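Local coordinates for protein anopheles gambiae adenosine kinase (Anopheles gambiae, PDB 3LOO) that phosphorylates adenosine to AMP at the expense of ATP, as an adenosine kinase of the pfkB carbohydrate kinase family, at residues A[274-286]-A[289-303]. Sequence-based numbering, arbitrary orientation.
With B4P (bis(adenosine)-5'-tetraphosphate), chain D.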
# COMPACT_ATOMS: atom_id res chain seq x y z
N LYS A 274 -6.79 -20.12 -6.05
CA LYS A 274 -5.50 -20.00 -6.72
C LYS A 274 -4.92 -18.59 -6.56
O LYS A 274 -5.62 -17.59 -6.77
CB LYS A 274 -5.66 -20.31 -8.21
CG LYS A 274 -6.19 -21.73 -8.50
CD LYS A 274 -5.95 -22.09 -9.92
CE LYS A 274 -5.54 -23.55 -10.07
NZ LYS A 274 -6.60 -24.31 -10.78
N ARG A 275 -3.64 -18.52 -6.21
CA ARG A 275 -2.98 -17.22 -6.03
C ARG A 275 -2.93 -16.43 -7.32
O ARG A 275 -2.69 -16.97 -8.40
CB ARG A 275 -1.55 -17.39 -5.50
CG ARG A 275 -0.83 -16.06 -5.18
CD ARG A 275 0.55 -16.32 -4.54
NE ARG A 275 0.49 -17.06 -3.26
CZ ARG A 275 0.86 -18.34 -3.10
NH1 ARG A 275 1.23 -19.08 -4.14
NH2 ARG A 275 0.84 -18.89 -1.90
N ILE A 276 -3.13 -15.14 -7.15
CA ILE A 276 -3.00 -14.12 -8.20
C ILE A 276 -1.79 -13.24 -7.87
O ILE A 276 -1.61 -12.84 -6.70
CB ILE A 276 -4.28 -13.24 -8.22
CG1 ILE A 276 -5.46 -14.12 -8.60
CG2 ILE A 276 -4.17 -12.17 -9.24
CD1 ILE A 276 -5.25 -14.79 -9.91
N VAL A 277 -0.95 -12.98 -8.87
CA VAL A 277 0.12 -11.99 -8.72
C VAL A 277 -0.11 -10.90 -9.77
O VAL A 277 -0.32 -11.20 -10.94
CB VAL A 277 1.52 -12.64 -8.88
CG1 VAL A 277 2.63 -11.59 -8.72
CG2 VAL A 277 1.68 -13.81 -7.87
N ILE A 278 -0.11 -9.64 -9.33
CA ILE A 278 -0.35 -8.48 -10.25
C ILE A 278 0.87 -7.55 -10.22
O ILE A 278 1.25 -7.07 -9.14
CB ILE A 278 -1.67 -7.73 -9.90
CG1 ILE A 278 -2.87 -8.66 -10.18
CG2 ILE A 278 -1.82 -6.44 -10.73
CD1 ILE A 278 -4.19 -8.18 -9.56
N ILE A 279 1.49 -7.32 -11.38
CA ILE A 279 2.70 -6.49 -11.46
C ILE A 279 2.42 -5.29 -12.34
O ILE A 279 2.08 -5.46 -13.52
CB ILE A 279 3.90 -7.28 -12.01
CG1 ILE A 279 4.14 -8.49 -11.08
CG2 ILE A 279 5.16 -6.38 -12.09
CD1 ILE A 279 5.05 -9.50 -11.62
N THR A 280 2.54 -4.10 -11.73
CA THR A 280 2.42 -2.84 -12.43
C THR A 280 3.80 -2.48 -12.99
O THR A 280 4.83 -2.86 -12.42
CB THR A 280 1.86 -1.70 -11.50
OG1 THR A 280 2.78 -1.43 -10.42
CG2 THR A 280 0.47 -2.10 -10.89
N GLN A 281 3.80 -1.75 -14.09
CA GLN A 281 5.02 -1.37 -14.79
C GLN A 281 4.96 0.09 -15.26
O GLN A 281 5.31 0.37 -16.41
CB GLN A 281 5.16 -2.20 -16.07
CG GLN A 281 4.93 -3.70 -15.96
CD GLN A 281 5.43 -4.44 -17.22
OE1 GLN A 281 4.66 -4.72 -18.17
NE2 GLN A 281 6.73 -4.69 -17.25
N GLY A 282 4.50 1.01 -14.41
CA GLY A 282 4.31 2.40 -14.84
C GLY A 282 3.36 2.54 -16.02
O GLY A 282 2.19 2.13 -15.94
N SER A 283 3.85 3.12 -17.13
CA SER A 283 3.03 3.33 -18.33
C SER A 283 2.90 2.07 -19.18
O SER A 283 2.09 2.03 -20.10
CB SER A 283 3.61 4.46 -19.20
OG SER A 283 4.91 4.12 -19.64
N ASP A 284 3.67 1.04 -18.86
CA ASP A 284 3.57 -0.23 -19.58
C ASP A 284 2.46 -1.11 -18.99
O ASP A 284 1.90 -0.75 -17.96
CB ASP A 284 4.90 -0.97 -19.56
CG ASP A 284 5.90 -0.36 -20.51
OD1 ASP A 284 5.50 0.30 -21.50
OD2 ASP A 284 7.10 -0.54 -20.25
N PRO A 285 2.14 -2.23 -19.67
CA PRO A 285 0.95 -3.01 -19.32
C PRO A 285 1.00 -3.52 -17.88
O PRO A 285 2.06 -3.90 -17.40
CB PRO A 285 1.00 -4.20 -20.30
CG PRO A 285 1.74 -3.67 -21.48
CD PRO A 285 2.80 -2.76 -20.88
N VAL A 286 -0.15 -3.52 -17.20
CA VAL A 286 -0.26 -4.24 -15.95
C VAL A 286 -0.29 -5.75 -16.28
O VAL A 286 -1.00 -6.17 -17.21
CB VAL A 286 -1.54 -3.83 -15.17
CG1 VAL A 286 -1.64 -4.64 -13.90
CG2 VAL A 286 -1.50 -2.33 -14.83
N ILE A 289 -0.88 -12.59 -13.34
CA ILE A 289 -0.46 -13.97 -13.31
C ILE A 289 -1.34 -14.76 -12.36
O ILE A 289 -1.50 -14.35 -11.20
CB ILE A 289 1.04 -14.12 -12.86
CG1 ILE A 289 1.97 -13.21 -13.70
CG2 ILE A 289 1.49 -15.59 -12.94
CD1 ILE A 289 2.34 -11.85 -13.05
N GLU A 290 -1.91 -15.86 -12.84
CA GLU A 290 -2.69 -16.75 -12.00
C GLU A 290 -2.01 -18.08 -11.89
O GLU A 290 -1.59 -18.66 -12.89
CB GLU A 290 -4.11 -17.00 -12.57
CG GLU A 290 -4.97 -17.86 -11.59
CD GLU A 290 -6.37 -18.21 -12.13
OE1 GLU A 290 -6.47 -18.95 -13.14
OE2 GLU A 290 -7.35 -17.76 -11.52
N ALA A 291 -1.94 -18.61 -10.67
CA ALA A 291 -1.39 -19.93 -10.48
C ALA A 291 -2.15 -20.93 -11.36
O ALA A 291 -3.37 -20.78 -11.60
CB ALA A 291 -1.48 -20.32 -9.03
N GLY A 292 -1.44 -21.92 -11.88
CA GLY A 292 -2.09 -22.98 -12.65
C GLY A 292 -2.28 -22.65 -14.12
O GLY A 292 -3.03 -23.34 -14.82
N THR A 293 -1.65 -21.56 -14.59
CA THR A 293 -1.66 -21.22 -16.02
C THR A 293 -0.23 -20.87 -16.39
O THR A 293 0.57 -20.63 -15.52
CB THR A 293 -2.60 -20.04 -16.38
OG1 THR A 293 -1.89 -18.80 -16.25
CG2 THR A 293 -3.88 -20.03 -15.52
N ASP A 294 0.10 -20.86 -17.67
CA ASP A 294 1.46 -20.53 -18.08
C ASP A 294 1.38 -19.39 -19.06
O ASP A 294 2.20 -19.25 -19.97
CB ASP A 294 2.13 -21.76 -18.69
CG ASP A 294 3.55 -21.49 -19.11
OD1 ASP A 294 4.22 -20.66 -18.49
OD2 ASP A 294 4.01 -22.09 -20.09
N ASN A 295 0.37 -18.55 -18.88
CA ASN A 295 0.03 -17.54 -19.85
C ASN A 295 -0.29 -16.25 -19.13
O ASN A 295 -1.40 -16.07 -18.63
CB ASN A 295 -1.15 -18.02 -20.70
CG ASN A 295 -1.65 -16.98 -21.67
OD1 ASN A 295 -0.86 -16.19 -22.21
ND2 ASN A 295 -2.96 -16.97 -21.93
N VAL A 296 0.68 -15.34 -19.07
CA VAL A 296 0.47 -14.07 -18.37
C VAL A 296 -0.38 -13.11 -19.21
O VAL A 296 -0.09 -12.85 -20.39
CB VAL A 296 1.82 -13.42 -18.00
CG1 VAL A 296 1.57 -12.05 -17.27
CG2 VAL A 296 2.65 -14.36 -17.14
N ARG A 297 -1.42 -12.57 -18.59
CA ARG A 297 -2.32 -11.62 -19.24
C ARG A 297 -1.88 -10.18 -18.99
O ARG A 297 -1.37 -9.86 -17.92
CB ARG A 297 -3.76 -11.87 -18.77
CG ARG A 297 -4.20 -13.30 -19.13
CD ARG A 297 -5.52 -13.69 -18.51
NE ARG A 297 -6.61 -12.84 -19.00
CZ ARG A 297 -7.80 -12.75 -18.43
NH1 ARG A 297 -8.06 -13.45 -17.32
NH2 ARG A 297 -8.72 -11.96 -18.94
N GLU A 298 -2.08 -9.33 -19.98
CA GLU A 298 -1.66 -7.94 -19.95
C GLU A 298 -2.84 -7.03 -20.06
O GLU A 298 -3.76 -7.29 -20.83
CB GLU A 298 -0.79 -7.63 -21.14
CG GLU A 298 0.44 -8.45 -21.20
CD GLU A 298 1.22 -8.21 -22.46
OE1 GLU A 298 0.98 -7.18 -23.14
OE2 GLU A 298 2.07 -9.05 -22.76
N PHE A 299 -2.77 -5.93 -19.31
CA PHE A 299 -3.74 -4.85 -19.42
C PHE A 299 -3.03 -3.55 -19.78
O PHE A 299 -2.46 -2.88 -18.91
CB PHE A 299 -4.49 -4.73 -18.08
CG PHE A 299 -5.28 -5.95 -17.75
CD1 PHE A 299 -4.67 -7.08 -17.21
CD2 PHE A 299 -6.65 -5.99 -18.00
CE1 PHE A 299 -5.40 -8.23 -16.92
CE2 PHE A 299 -7.39 -7.15 -17.70
CZ PHE A 299 -6.77 -8.27 -17.15
N PRO A 300 -3.08 -3.17 -21.07
CA PRO A 300 -2.40 -1.96 -21.54
C PRO A 300 -2.89 -0.73 -20.82
O PRO A 300 -4.03 -0.68 -20.41
CB PRO A 300 -2.79 -1.88 -23.04
CG PRO A 300 -3.21 -3.28 -23.39
CD PRO A 300 -3.84 -3.84 -22.15
N VAL A 301 -2.02 0.26 -20.65
CA VAL A 301 -2.42 1.54 -20.05
C VAL A 301 -2.16 2.68 -21.04
O VAL A 301 -1.16 2.65 -21.74
CB VAL A 301 -1.69 1.79 -18.69
CG1 VAL A 301 -0.40 1.08 -18.64
CG2 VAL A 301 -1.50 3.28 -18.38
N GLN A 302 -3.05 3.66 -21.11
CA GLN A 302 -2.77 4.87 -21.89
C GLN A 302 -1.69 5.73 -21.25
O GLN A 302 -1.91 6.35 -20.20
CB GLN A 302 -4.01 5.72 -22.09
CG GLN A 302 -5.26 4.95 -22.43
CD GLN A 302 -6.35 5.87 -22.89
OE1 GLN A 302 -7.45 5.90 -22.33
NE2 GLN A 302 -6.04 6.67 -23.92
N LYS A 303 -0.51 5.77 -21.87
CA LYS A 303 0.62 6.52 -21.36
C LYS A 303 0.20 7.98 -21.18
O LYS A 303 -0.28 8.62 -22.10
CB LYS A 303 1.82 6.41 -22.30
CG LYS A 303 3.01 7.28 -21.88
CD LYS A 303 4.29 6.87 -22.59
CE LYS A 303 5.52 7.25 -21.79
NZ LYS A 303 5.73 8.73 -21.77
PA B4P D . 4.68 6.22 -4.84
O1A B4P D . 4.19 7.56 -5.36
O2A B4P D . 6.19 6.03 -4.70
O3A B4P D . 4.26 5.14 -5.96
PB B4P D . 3.33 3.90 -5.61
O1B B4P D . 1.90 4.34 -5.29
O2B B4P D . 4.02 2.88 -4.71
O3B B4P D . 3.44 3.55 -7.23
PG B4P D . 4.04 2.22 -7.92
O1G B4P D . 5.47 2.37 -8.30
O2G B4P D . 3.74 1.07 -6.97
O3G B4P D . 3.14 2.02 -9.23
PD B4P D . 3.50 2.19 -10.80
O1D B4P D . 4.40 3.36 -10.94
O2D B4P D . 3.85 0.88 -11.44
O5E B4P D . 3.91 5.82 -3.47
C5E B4P D . 3.80 6.93 -2.60
C4E B4P D . 3.26 6.60 -1.24
O4E B4P D . 4.06 5.64 -0.54
C3E B4P D . 3.35 7.85 -0.40
O3E B4P D . 2.00 8.33 -0.32
C2E B4P D . 3.83 7.37 0.97
O2E B4P D . 3.04 7.81 2.08
C1E B4P D . 3.86 5.84 0.84
N9A B4P D . 4.99 5.28 1.60
C8A B4P D . 6.32 5.45 1.38
N7A B4P D . 7.00 4.77 2.35
C5A B4P D . 6.10 4.20 3.21
C6A B4P D . 6.18 3.39 4.35
N6A B4P D . 7.37 3.03 4.92
N1A B4P D . 5.04 3.01 4.97
C2A B4P D . 3.82 3.33 4.46
N3A B4P D . 3.72 4.09 3.36
C4A B4P D . 4.83 4.52 2.71
O5F B4P D . 2.06 2.66 -11.31
C5F B4P D . 0.86 2.00 -10.92
C4F B4P D . -0.20 2.38 -11.95
O4F B4P D . -0.24 3.80 -12.18
C3F B4P D . 0.14 1.83 -13.32
O3F B4P D . -0.23 0.46 -13.39
C2F B4P D . -0.66 2.73 -14.24
O2F B4P D . -2.03 2.28 -14.32
C1F B4P D . -0.55 4.10 -13.54
N9B B4P D . 0.61 4.82 -14.15
C8B B4P D . 1.84 4.95 -13.61
N7B B4P D . 2.66 5.65 -14.42
C5B B4P D . 1.97 6.00 -15.53
C6B B4P D . 2.25 6.69 -16.70
N6B B4P D . 3.49 7.19 -16.89
N1B B4P D . 1.27 6.86 -17.64
C2B B4P D . 0.02 6.35 -17.46
N3B B4P D . -0.31 5.66 -16.34
C4B B4P D . 0.61 5.44 -15.35
O HOH W 1 0.61 -0.08 -21.36
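Val277 and Ile289 exchange two backbone hydrogen bonds, N to O in both directions, each 2.8 Å long, and Ala291 N continues the pairing to Arg275 O. Further along, Val286 and Phe299 pair the same way but less evenly: Phe299 N reaches Val286 O in the carbonyl plane, whereas Val286 N comes to Phe299 O from above the plane of that carbonyl, 43° out of it. A water bridges the two segments beyond this pair, donating to Ser283 O and accepting from Val301 N (2.7 Å).

Side chains pack along both pairings. Ile289 sends CD1 over Val277 O to meet Ile279 CD1 at 3.9 Å. Across from Ile276, Glu290 is extended, CG anti to the backbone N (chi1 -175°), and its CG lies 3.5 Å from Ile276 CD1. Phe299 turns its ring edge to Val286 O, while Ile337 and Ile341 of helix 333-350 pack on this ring. Pro285 lies alongside Glu298, whose carboxylate forms a salt bridge with Arg257.

At the ligand end, Thr280 OG1 and Gly282 N both hydrogen-bond B4P O2D, at 2.7 and 3.0 Å. Val301 CG2 and Ser283 CB touch the adenine of the adenosine esterified to this phosphate. Two successive antiparallel hairpins thus finish the large sheet of the pfkB-family fold, and the type II' turn from Gln281 to Asp284 lines its nucleotide pocket.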